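Local coordinates for protein sgbp-b (Bacteroides uniformis, PDB 7K44) that probably binds xyloglucan at the bacterial cell surface, as a surface glycan-binding protein of a polysaccharide utilization locus, at residues 37-40 and 46-49; 129-134 and 140-145; 150-155 and 167-172; 174-179 and 190-195; 324-327 and 331-334. All blocks are in the same frame, centred on the assembly; numbering follows the deposited sequence.

Overall arrangement
The five contacts run along an elongated chain. Contact 1 lies at the turn end of a hairpin in the N-terminal sandwich, about 17 Å from contact 3, centre to centre. Contacts 2, 3 and 4 belong to the IPT/TIG domain: contact 2 pairs strands within one sheet, while contacts 3 and 4, their centres about 6 Å apart, join that sheet to the opposing one. Contact 2 shares backbone pairing with contact 4, Val142 with Phe178 and Val144 with Leu176. It also touches contact 5 in the xyloglucan-binding domain, where Gln333 OE1 lies 2.8 Å from Met134 N. That last domain also holds the calcium ion, bound by Asn213, Asp215, Asp241, Lys243 and Asp378.

Contact 1 (37-40 and 46-49); sequences VATT and GTPL
Leu49 lies against Val37 and Thr39 where the hairpin of strands 33-39 and 48-54 opens toward its turn. Its backbone already meets the partner strand, for the CA makes a C-H...O contact of 3.3 Å with Ala38 O. Along the side chain, CB lies 3.9 Å from the same Ala38 O. CG comes next, 3.5 Å from Thr39 OG1 and close to Thr39 CB as well. The branch then sends CD2 on to Val37 CG1, 3.9 Å away, so the leucine ends among hydrocarbon. Phe94 and Phe119 touch it too, which places it in the interior of what looks like an immunoglobulin-like sandwich of two four-stranded sheets.

Thr39 combines a polar and an apolar task. With OG1 swung opposite its own backbone N (chi1 -167°), the hydroxyl reaches across to donate to Pro48 O at 3.1 Å, the donor standing 32° out of the carbonyl plane. Proline has no amide hydrogen to offer, but its carbonyl serves twice, because a water also donates to it at 2.6 Å. That water is bonded to Thr40 OG1 as well. A second water links Thr40 OG1 to Thr47 OG1, whose further partner is the backbone N of Glu44. The methyl of Thr47, CG2, meanwhile packs 3.5 Å from Thr39 OG1.

The chemistry thus divides along the hairpin: branched aliphatic groups hold the buried side, whereas near the turn threonine hydroxyls and water take over the joining of two strands that are parting.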
# COMPACT_ATOMS: atom_id res chain seq x y z
N VAL A 37 -11.35 -22.33 2.21
CA VAL A 37 -10.95 -23.72 2.06
C VAL A 37 -9.43 -23.75 2.00
O VAL A 37 -8.82 -23.04 1.19
CB VAL A 37 -11.55 -24.36 0.80
CG1 VAL A 37 -11.04 -25.78 0.64
CG2 VAL A 37 -13.06 -24.34 0.90
N ALA A 38 -8.82 -24.53 2.88
CA ALA A 38 -7.38 -24.70 2.92
C ALA A 38 -7.01 -25.91 2.08
O ALA A 38 -7.59 -26.99 2.24
CB ALA A 38 -6.91 -24.91 4.36
N THR A 39 -6.05 -25.73 1.17
CA THR A 39 -5.56 -26.82 0.34
C THR A 39 -4.29 -26.38 -0.36
O THR A 39 -4.00 -25.18 -0.47
CB THR A 39 -6.60 -27.26 -0.69
OG1 THR A 39 -6.19 -28.51 -1.26
CG2 THR A 39 -6.74 -26.22 -1.80
N THR A 40 -3.54 -27.36 -0.84
CA THR A 40 -2.36 -27.13 -1.66
C THR A 40 -2.71 -27.36 -3.12
O THR A 40 -3.50 -28.25 -3.45
CB THR A 40 -1.21 -28.05 -1.25
OG1 THR A 40 -1.66 -29.41 -1.20
CG2 THR A 40 -0.68 -27.67 0.12
N GLY A 46 -6.80 -37.27 -3.98
CA GLY A 46 -6.18 -37.52 -2.70
C GLY A 46 -5.64 -36.30 -1.99
O GLY A 46 -5.27 -36.41 -0.82
N THR A 47 -5.57 -35.15 -2.65
CA THR A 47 -5.07 -33.95 -1.98
C THR A 47 -5.97 -33.59 -0.80
O THR A 47 -7.18 -33.49 -0.96
CB THR A 47 -5.04 -32.77 -2.96
OG1 THR A 47 -4.10 -33.05 -4.00
CG2 THR A 47 -4.62 -31.50 -2.23
N PRO A 48 -5.41 -33.36 0.39
CA PRO A 48 -6.25 -32.98 1.52
C PRO A 48 -6.79 -31.57 1.37
O PRO A 48 -6.08 -30.66 0.93
CB PRO A 48 -5.29 -33.07 2.72
CG PRO A 48 -4.14 -33.87 2.24
CD PRO A 48 -4.01 -33.61 0.78
N LEU A 49 -8.06 -31.40 1.73
CA LEU A 49 -8.68 -30.08 1.82
C LEU A 49 -9.30 -29.93 3.20
O LEU A 49 -9.70 -30.92 3.83
CB LEU A 49 -9.79 -29.89 0.76
CG LEU A 49 -9.41 -29.88 -0.72
CD1 LEU A 49 -9.53 -31.26 -1.31
CD2 LEU A 49 -10.30 -28.91 -1.49
O HOH W 1 -3.50 -30.07 0.97
O HOH W 2 -1.37 -31.21 -3.77

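Contact 2 (129-134 and 140-145); sequences SKVSSM and TTVTVL
A classic beta bulge sets two residues, Ser129 and Lys130, opposite the single Leu145 in the hairpin of strands 127-131 and 141-147, the first two strands of the immunoglobulin-like IPT/TIG domain. The bulge gives Leu145 O two backbone donors. Ser129 N supplies the stronger bond, 2.8 Å long, coming in 28° out of the carbonyl plane; Lys130 N adds a weak one at 3.3 Å. In return Leu145 N donates to Lys130 O over 2.9 Å, so both polar backbone atoms of the leucine are engaged by this one partner strand.

Beyond Val131 the first strand ends, yet pairing continues for one more residue. Ser132 N donates to Thr143 O at 2.9 Å, nearly in line with the carbonyl bond. The returning amide, Thr143 N, finds no backbone carbonyl here and is received instead by Ser132 OG, at 3.0 Å and almost straight (172°). A chi1 of 66° sets that hydroxyl between its own backbone N and carbonyl carbon and turns it onto the amide. Serine suits the place, being short enough for its oxygen to stand in for a main-chain acceptor.

The backbones of Val142 and Val144 bond to the far side instead, to Phe178 and Leu176. Their side chains look into the sandwich along with Val131, whose CG1 comes to 4.1 Å from Val142 CG1.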
# COMPACT_ATOMS: atom_id res chain seq x y z
N SER A 129 -3.00 -4.72 -6.43
CA SER A 129 -3.82 -3.56 -6.75
C SER A 129 -3.34 -2.27 -6.09
O SER A 129 -3.55 -1.20 -6.66
CB SER A 129 -5.29 -3.80 -6.37
OG SER A 129 -5.44 -4.04 -4.99
N LYS A 130 -2.70 -2.34 -4.93
CA LYS A 130 -2.26 -1.14 -4.23
C LYS A 130 -1.04 -1.47 -3.39
O LYS A 130 -0.91 -2.58 -2.86
CB LYS A 130 -3.38 -0.60 -3.34
CG LYS A 130 -4.19 0.53 -3.96
CD LYS A 130 -4.73 1.47 -2.89
CE LYS A 130 -5.76 0.78 -2.02
NZ LYS A 130 -6.56 1.77 -1.25
N VAL A 131 -0.13 -0.49 -3.24
CA VAL A 131 1.05 -0.62 -2.40
C VAL A 131 1.11 0.62 -1.50
O VAL A 131 0.76 1.73 -1.93
CB VAL A 131 2.36 -0.78 -3.20
CG1 VAL A 131 3.50 -1.15 -2.28
CG2 VAL A 131 2.20 -1.82 -4.28
N SER A 132 1.53 0.42 -0.25
CA SER A 132 1.48 1.51 0.71
C SER A 132 2.42 2.66 0.33
O SER A 132 2.08 3.82 0.57
CB SER A 132 1.72 0.95 2.12
OG SER A 132 3.02 0.44 2.24
N SER A 133 3.55 2.36 -0.29
CA SER A 133 4.40 3.42 -0.78
C SER A 133 5.24 2.86 -1.92
O SER A 133 5.59 1.68 -1.92
CB SER A 133 5.31 3.96 0.32
OG SER A 133 6.24 4.90 -0.21
N MET A 134 5.56 3.72 -2.89
CA MET A 134 6.48 3.33 -3.96
C MET A 134 7.92 3.55 -3.57
O MET A 134 8.82 3.22 -4.35
CB MET A 134 6.17 4.08 -5.25
CG MET A 134 4.82 3.75 -5.85
SD MET A 134 4.73 2.09 -6.58
CE MET A 134 5.36 2.43 -8.22
N THR A 140 10.87 -0.11 7.68
CA THR A 140 9.47 0.16 7.93
C THR A 140 8.62 -0.99 7.38
O THR A 140 9.10 -1.85 6.64
CB THR A 140 9.02 1.50 7.33
OG1 THR A 140 9.07 1.45 5.89
CG2 THR A 140 9.92 2.63 7.83
N THR A 141 7.34 -0.98 7.74
CA THR A 141 6.41 -2.01 7.30
C THR A 141 5.68 -1.55 6.05
O THR A 141 5.09 -0.46 6.03
CB THR A 141 5.41 -2.34 8.41
OG1 THR A 141 6.13 -2.80 9.55
CG2 THR A 141 4.45 -3.43 7.95
N VAL A 142 5.73 -2.37 5.00
CA VAL A 142 5.07 -2.09 3.73
C VAL A 142 3.82 -2.96 3.68
O VAL A 142 3.86 -4.11 4.12
CB VAL A 142 6.01 -2.46 2.57
CG1 VAL A 142 5.39 -2.08 1.25
CG2 VAL A 142 7.39 -1.82 2.75
N THR A 143 2.72 -2.41 3.19
CA THR A 143 1.48 -3.15 3.03
C THR A 143 1.15 -3.24 1.55
O THR A 143 1.30 -2.26 0.81
CB THR A 143 0.34 -2.47 3.79
OG1 THR A 143 0.70 -2.35 5.17
CG2 THR A 143 -0.94 -3.31 3.71
N VAL A 144 0.70 -4.42 1.10
CA VAL A 144 0.33 -4.63 -0.29
C VAL A 144 -1.07 -5.22 -0.33
O VAL A 144 -1.37 -6.15 0.44
CB VAL A 144 1.32 -5.58 -1.01
CG1 VAL A 144 0.96 -5.71 -2.49
CG2 VAL A 144 2.75 -5.08 -0.85
N LEU A 145 -1.94 -4.67 -1.18
CA LEU A 145 -3.27 -5.21 -1.42
C LEU A 145 -3.28 -5.90 -2.78
O LEU A 145 -2.67 -5.42 -3.74
CB LEU A 145 -4.34 -4.12 -1.45
CG LEU A 145 -4.51 -3.24 -0.21
CD1 LEU A 145 -5.80 -2.45 -0.31
CD2 LEU A 145 -4.52 -4.09 1.02

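Contact 3 (150-155 and 167-172); sequences MDIVSI and VTVSEA
Ile152 presses its terminal methyl onto Val169, CD1 to CG2, at 3.5 Å, a close approach for two methyl groups. The same CD1 also lies 4.3 Å from Val167 CG1, so one isoleucine tip spans two valines of the opposing segment. Ile155 meets Val167 end to end instead, its CD1 being 4.0 Å from Val167 CG2. Isoleucine fits here because its long branch can cover the distance between two sheets. In Ile152 that branch is fully extended beyond CB (chi2 179°), and CD1 is carried straight out toward the valines. Each valine offers one methyl to Ile152 CD1, and its short side chain leaves room for the longer isoleucine.

Between the two isoleucines the strand carries a classic beta bulge, with Val153 and Ser154 sharing Thr193 as their partner. The extra residue is consistent with Ile152 and Ile155, three positions apart, turning to the same interior. Across from them, Val167 and Val169 flank Thr168, whose backbone pairs with Thr177.

In the immunoglobulin-like IPT/TIG sandwich, strand 168-169 forms an outer edge of one sheet and strand 152-157 runs inside the other. Leu176 of strand 175-179 touches both Ile152 and Val169, while Leu190 of strand 188-194 packs beside Ile155.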
# COMPACT_ATOMS: atom_id res chain seq x y z
N MET A 150 -1.56 -16.69 -1.83
CA MET A 150 -1.26 -17.98 -1.22
C MET A 150 0.07 -18.53 -1.73
O MET A 150 0.46 -18.30 -2.88
CB MET A 150 -2.35 -18.96 -1.63
CG MET A 150 -2.60 -18.89 -3.14
SD MET A 150 -4.28 -19.20 -3.68
CE MET A 150 -5.13 -17.78 -3.03
N ASP A 151 0.77 -19.27 -0.87
CA ASP A 151 1.99 -20.00 -1.24
C ASP A 151 3.05 -19.05 -1.81
O ASP A 151 3.54 -19.23 -2.93
CB ASP A 151 1.69 -21.15 -2.20
CG ASP A 151 0.67 -22.12 -1.64
OD1 ASP A 151 0.74 -22.42 -0.43
OD2 ASP A 151 -0.20 -22.56 -2.41
N ILE A 152 3.41 -18.06 -1.01
CA ILE A 152 4.39 -17.07 -1.44
C ILE A 152 5.76 -17.71 -1.54
O ILE A 152 6.20 -18.45 -0.64
CB ILE A 152 4.41 -15.87 -0.48
CG1 ILE A 152 3.17 -15.02 -0.70
CG2 ILE A 152 5.67 -15.03 -0.69
CD1 ILE A 152 3.09 -13.84 0.22
N VAL A 153 6.46 -17.42 -2.63
CA VAL A 153 7.83 -17.87 -2.84
C VAL A 153 8.83 -16.75 -2.58
O VAL A 153 9.88 -16.99 -1.98
CB VAL A 153 7.98 -18.43 -4.27
CG1 VAL A 153 9.43 -18.72 -4.59
CG2 VAL A 153 7.13 -19.69 -4.43
N SER A 154 8.52 -15.53 -3.02
CA SER A 154 9.47 -14.45 -2.85
C SER A 154 8.75 -13.13 -3.02
O SER A 154 7.70 -13.04 -3.66
CB SER A 154 10.61 -14.54 -3.88
OG SER A 154 10.11 -14.42 -5.20
N ILE A 155 9.33 -12.09 -2.41
CA ILE A 155 8.97 -10.71 -2.67
C ILE A 155 10.26 -9.97 -2.99
O ILE A 155 11.19 -9.96 -2.17
CB ILE A 155 8.24 -10.07 -1.47
CG1 ILE A 155 7.02 -10.90 -1.09
CG2 ILE A 155 7.83 -8.63 -1.82
CD1 ILE A 155 6.23 -10.36 0.07
N VAL A 167 7.11 -11.46 6.70
CA VAL A 167 5.88 -11.40 5.91
C VAL A 167 4.71 -11.94 6.72
O VAL A 167 4.81 -13.00 7.35
CB VAL A 167 6.04 -12.15 4.58
CG1 VAL A 167 4.76 -12.07 3.78
CG2 VAL A 167 7.19 -11.58 3.78
N THR A 168 3.60 -11.22 6.67
CA THR A 168 2.32 -11.68 7.20
C THR A 168 1.29 -11.56 6.09
O THR A 168 1.24 -10.54 5.41
CB THR A 168 1.90 -10.79 8.38
OG1 THR A 168 2.96 -10.76 9.35
CG2 THR A 168 0.63 -11.32 9.03
N VAL A 169 0.48 -12.60 5.89
CA VAL A 169 -0.53 -12.61 4.83
C VAL A 169 -1.90 -12.83 5.46
O VAL A 169 -2.06 -13.68 6.34
CB VAL A 169 -0.24 -13.70 3.77
CG1 VAL A 169 -1.34 -13.72 2.71
CG2 VAL A 169 1.10 -13.48 3.13
N SER A 170 -2.89 -12.05 5.02
CA SER A 170 -4.24 -12.15 5.56
C SER A 170 -4.84 -13.51 5.21
O SER A 170 -4.38 -14.20 4.30
CB SER A 170 -5.14 -11.07 4.96
OG SER A 170 -5.33 -11.28 3.57
N GLU A 171 -5.89 -13.87 5.94
CA GLU A 171 -6.48 -15.19 5.72
C GLU A 171 -7.10 -15.31 4.33
O GLU A 171 -7.08 -16.38 3.72
CB GLU A 171 -7.48 -15.52 6.83
CG GLU A 171 -6.85 -16.20 8.04
CD GLU A 171 -5.54 -16.91 7.71
OE1 GLU A 171 -5.59 -18.04 7.19
OE2 GLU A 171 -4.46 -16.33 7.97
N ALA A 172 -7.64 -14.20 3.81
CA ALA A 172 -8.23 -14.17 2.48
C ALA A 172 -7.20 -14.04 1.36
O ALA A 172 -7.59 -13.95 0.19
CB ALA A 172 -9.25 -13.03 2.37

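Contact 4 (174-179 and 190-195); sequences DMLTFT and LAITTM
Leu176 and Ile192 join in an aliphatic contact made end to end, with Leu176 CD2 3.9 Å from Ile192 CD1. Their backbones stay far apart, CA to CA 10.3 Å, and each side chain spans roughly a third of the gap, the methyl contact taking up the remainder. Leu176 manages this from an uncommon torsion: CG sits between the backbone N and the carbonyl carbon (chi1 60°), which stands the isobutyl group up from its strand toward the isoleucine. Ile192 answers with an extended branch.

Two residues along each strand, the interaction is aromatic with aliphatic. Phe178 CZ approaches Leu190 CD1 at 4.5 Å, the methyl arriving obliquely to the ring. The ring is also met within its own segment, where Leu176 CD1 lies in the ring plane at its edge. All four residues are buried; being large and apolar, they reach between the sheets without bringing in unbonded polar atoms. This interior belongs to the IPT/TIG domain, an immunoglobulin-like beta sandwich with strand 175-179 in one sheet and strand 188-194 in the other.

Polar bonding lies elsewhere: Thr179 N with Thr166 OG1, the Leu190 backbone with Val201, and Thr193 OG1 with Thr198 OG1.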
# COMPACT_ATOMS: atom_id res chain seq x y z
N ASP A 174 -5.46 -11.63 0.36
CA ASP A 174 -5.64 -10.40 -0.41
C ASP A 174 -4.89 -9.22 0.19
O ASP A 174 -5.07 -8.09 -0.28
CB ASP A 174 -7.13 -10.04 -0.55
CG ASP A 174 -7.81 -9.86 0.79
OD1 ASP A 174 -7.16 -10.08 1.84
OD2 ASP A 174 -9.00 -9.49 0.80
N MET A 175 -4.06 -9.46 1.20
CA MET A 175 -3.30 -8.39 1.84
C MET A 175 -2.07 -9.01 2.48
O MET A 175 -2.13 -10.12 3.01
CB MET A 175 -4.15 -7.71 2.93
CG MET A 175 -3.61 -6.37 3.38
SD MET A 175 -3.47 -6.23 5.16
CE MET A 175 -2.06 -7.28 5.42
N LEU A 176 -0.94 -8.31 2.40
CA LEU A 176 0.23 -8.78 3.11
C LEU A 176 1.02 -7.58 3.60
O LEU A 176 0.87 -6.46 3.10
CB LEU A 176 1.10 -9.75 2.30
CG LEU A 176 1.72 -9.30 0.98
CD1 LEU A 176 2.95 -8.44 1.22
CD2 LEU A 176 2.09 -10.50 0.14
N THR A 177 1.84 -7.83 4.61
CA THR A 177 2.82 -6.86 5.07
C THR A 177 4.19 -7.50 5.09
O THR A 177 4.33 -8.72 5.23
CB THR A 177 2.49 -6.32 6.47
OG1 THR A 177 2.49 -7.40 7.41
CG2 THR A 177 1.15 -5.65 6.48
N PHE A 178 5.22 -6.67 4.94
CA PHE A 178 6.60 -7.12 5.07
C PHE A 178 7.45 -5.95 5.53
O PHE A 178 7.03 -4.79 5.48
CB PHE A 178 7.15 -7.73 3.76
CG PHE A 178 7.25 -6.76 2.61
CD1 PHE A 178 8.40 -6.01 2.41
CD2 PHE A 178 6.19 -6.61 1.70
CE1 PHE A 178 8.51 -5.12 1.34
CE2 PHE A 178 6.29 -5.72 0.63
CZ PHE A 178 7.45 -4.97 0.45
N THR A 179 8.66 -6.26 5.98
CA THR A 179 9.62 -5.24 6.36
C THR A 179 10.46 -4.87 5.14
O THR A 179 11.01 -5.74 4.46
CB THR A 179 10.53 -5.73 7.49
OG1 THR A 179 9.72 -6.07 8.62
CG2 THR A 179 11.56 -4.66 7.86
N LEU A 190 8.55 -4.01 -8.22
CA LEU A 190 8.17 -4.81 -7.07
C LEU A 190 7.46 -6.05 -7.58
O LEU A 190 6.54 -5.96 -8.40
CB LEU A 190 7.21 -4.00 -6.19
CG LEU A 190 6.52 -4.77 -5.06
CD1 LEU A 190 7.54 -5.20 -4.02
CD2 LEU A 190 5.40 -3.92 -4.43
N ALA A 191 7.89 -7.22 -7.11
CA ALA A 191 7.34 -8.48 -7.62
C ALA A 191 7.01 -9.39 -6.45
O ALA A 191 7.86 -9.61 -5.58
CB ALA A 191 8.32 -9.17 -8.56
N ILE A 192 5.79 -9.91 -6.43
CA ILE A 192 5.39 -10.95 -5.50
C ILE A 192 5.23 -12.23 -6.31
O ILE A 192 4.44 -12.27 -7.26
CB ILE A 192 4.09 -10.61 -4.77
CG1 ILE A 192 4.25 -9.35 -3.92
CG2 ILE A 192 3.66 -11.80 -3.91
CD1 ILE A 192 2.94 -8.90 -3.29
N THR A 193 5.99 -13.25 -5.96
CA THR A 193 5.95 -14.53 -6.66
C THR A 193 5.36 -15.57 -5.73
O THR A 193 5.80 -15.71 -4.59
CB THR A 193 7.35 -14.94 -7.11
OG1 THR A 193 7.85 -14.00 -8.07
CG2 THR A 193 7.31 -16.32 -7.77
N THR A 194 4.35 -16.29 -6.22
CA THR A 194 3.76 -17.41 -5.52
C THR A 194 3.96 -18.65 -6.38
O THR A 194 4.45 -18.58 -7.51
CB THR A 194 2.27 -17.19 -5.30
OG1 THR A 194 1.61 -17.17 -6.56
CG2 THR A 194 2.00 -15.87 -4.59
N MET A 195 3.55 -19.80 -5.84
CA MET A 195 3.54 -21.02 -6.65
C MET A 195 2.64 -20.88 -7.88
O MET A 195 2.82 -21.62 -8.86
CB MET A 195 3.14 -22.22 -5.79
CG MET A 195 4.18 -22.56 -4.73
SD MET A 195 5.77 -22.99 -5.44
CE MET A 195 5.40 -24.59 -6.17

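Contact 5 (324-327 and 331-334); sequences GKTE and WMQC
The backbone of 324-327, a loop without regular structure, passes beside strand 331-337 and comes closest where Glu327 and Met332 face each other, 6.9 Å from CA to CA. The side chain of Met332 spans the gap to the loop. Its sulfur receives a weak hydrogen bond from Glu327 N, with SD 3.5 Å from the nitrogen and the N-H directed almost straight at it (168°). Thioether sulfur is a poor acceptor, large and little charged, so the length is unsurprising. Lys325 O also lies near, 3.9 Å from SD. The Met332 chain turns at the sulfur (chi3 -81°), bringing Met332 CE to 4.4 Å from Thr326 CG2. Methionine is apt here, since it is flexible, mostly apolar and still able to accept the loop's amide.

This loop belongs to the xyloglucan-binding domain, a structure of antiparallel sheets, and leads from strand 313-316 into strand 331-337. The latter pairs with strand 283-291, Met332 with Cys289 through the backbone, and the methionine, standing off a face of that sheet, meets the loop.

Of the Glu327 side chain, it is the aliphatic base that meets the methionine, CB lying 4.0 Å from Met332 CG. A bend at chi2 then takes the carboxylate away from the methionine, and OE2 bonds to Thr323 OG1. Thr326 likewise divides its branches: while CG2 meets the methionine, OG1 is hydrogen-bonded to Pro318 O.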
# COMPACT_ATOMS: atom_id res chain seq x y z
N GLY A 324 -6.03 7.07 2.19
CA GLY A 324 -6.78 8.30 2.14
C GLY A 324 -6.85 9.06 3.44
O GLY A 324 -7.51 10.10 3.50
N LYS A 325 -6.18 8.58 4.49
CA LYS A 325 -6.25 9.20 5.81
C LYS A 325 -4.85 9.39 6.38
O LYS A 325 -3.88 8.81 5.89
CB LYS A 325 -7.11 8.37 6.78
CG LYS A 325 -8.42 7.93 6.14
CD LYS A 325 -9.23 6.98 7.00
CE LYS A 325 -10.67 6.94 6.50
NZ LYS A 325 -11.51 5.90 7.16
N THR A 326 -4.75 10.20 7.43
CA THR A 326 -3.49 10.36 8.13
C THR A 326 -3.21 9.11 8.95
O THR A 326 -4.07 8.68 9.73
CB THR A 326 -3.54 11.58 9.04
OG1 THR A 326 -3.99 12.72 8.30
CG2 THR A 326 -2.17 11.86 9.65
N GLU A 327 -2.04 8.53 8.78
CA GLU A 327 -1.63 7.33 9.49
C GLU A 327 -0.59 7.73 10.54
O GLU A 327 0.61 7.71 10.28
CB GLU A 327 -1.07 6.29 8.53
CG GLU A 327 -2.03 5.87 7.46
CD GLU A 327 -3.26 5.18 8.01
OE1 GLU A 327 -3.12 4.39 8.98
OE2 GLU A 327 -4.37 5.43 7.49
N TRP A 331 5.38 6.09 8.41
CA TRP A 331 5.67 6.83 7.19
C TRP A 331 4.58 6.59 6.15
O TRP A 331 4.19 5.44 5.90
CB TRP A 331 7.02 6.38 6.63
CG TRP A 331 8.20 6.99 7.31
CD1 TRP A 331 9.00 6.39 8.24
CD2 TRP A 331 8.72 8.32 7.12
NE1 TRP A 331 9.99 7.26 8.64
CE2 TRP A 331 9.84 8.45 7.97
CE3 TRP A 331 8.34 9.40 6.32
CZ2 TRP A 331 10.61 9.63 8.02
CZ3 TRP A 331 9.09 10.58 6.39
CH2 TRP A 331 10.21 10.69 7.24
N MET A 332 4.08 7.66 5.56
CA MET A 332 3.08 7.62 4.49
C MET A 332 3.66 8.18 3.20
O MET A 332 4.51 9.07 3.21
CB MET A 332 1.93 8.59 4.79
CG MET A 332 1.26 8.48 6.13
SD MET A 332 -0.08 9.70 6.12
CE MET A 332 0.78 11.23 6.51
N GLN A 333 3.13 7.71 2.07
CA GLN A 333 3.36 8.36 0.80
C GLN A 333 2.22 9.32 0.51
O GLN A 333 1.05 8.95 0.59
CB GLN A 333 3.45 7.33 -0.32
CG GLN A 333 3.46 7.95 -1.70
CD GLN A 333 3.60 6.92 -2.79
OE1 GLN A 333 4.69 6.41 -3.04
NE2 GLN A 333 2.49 6.61 -3.45
N CYS A 334 2.58 10.55 0.16
CA CYS A 334 1.63 11.62 -0.10
C CYS A 334 1.89 12.14 -1.51
O CYS A 334 3.03 12.46 -1.85
CB CYS A 334 1.88 12.77 0.88
SG CYS A 334 1.64 12.31 2.64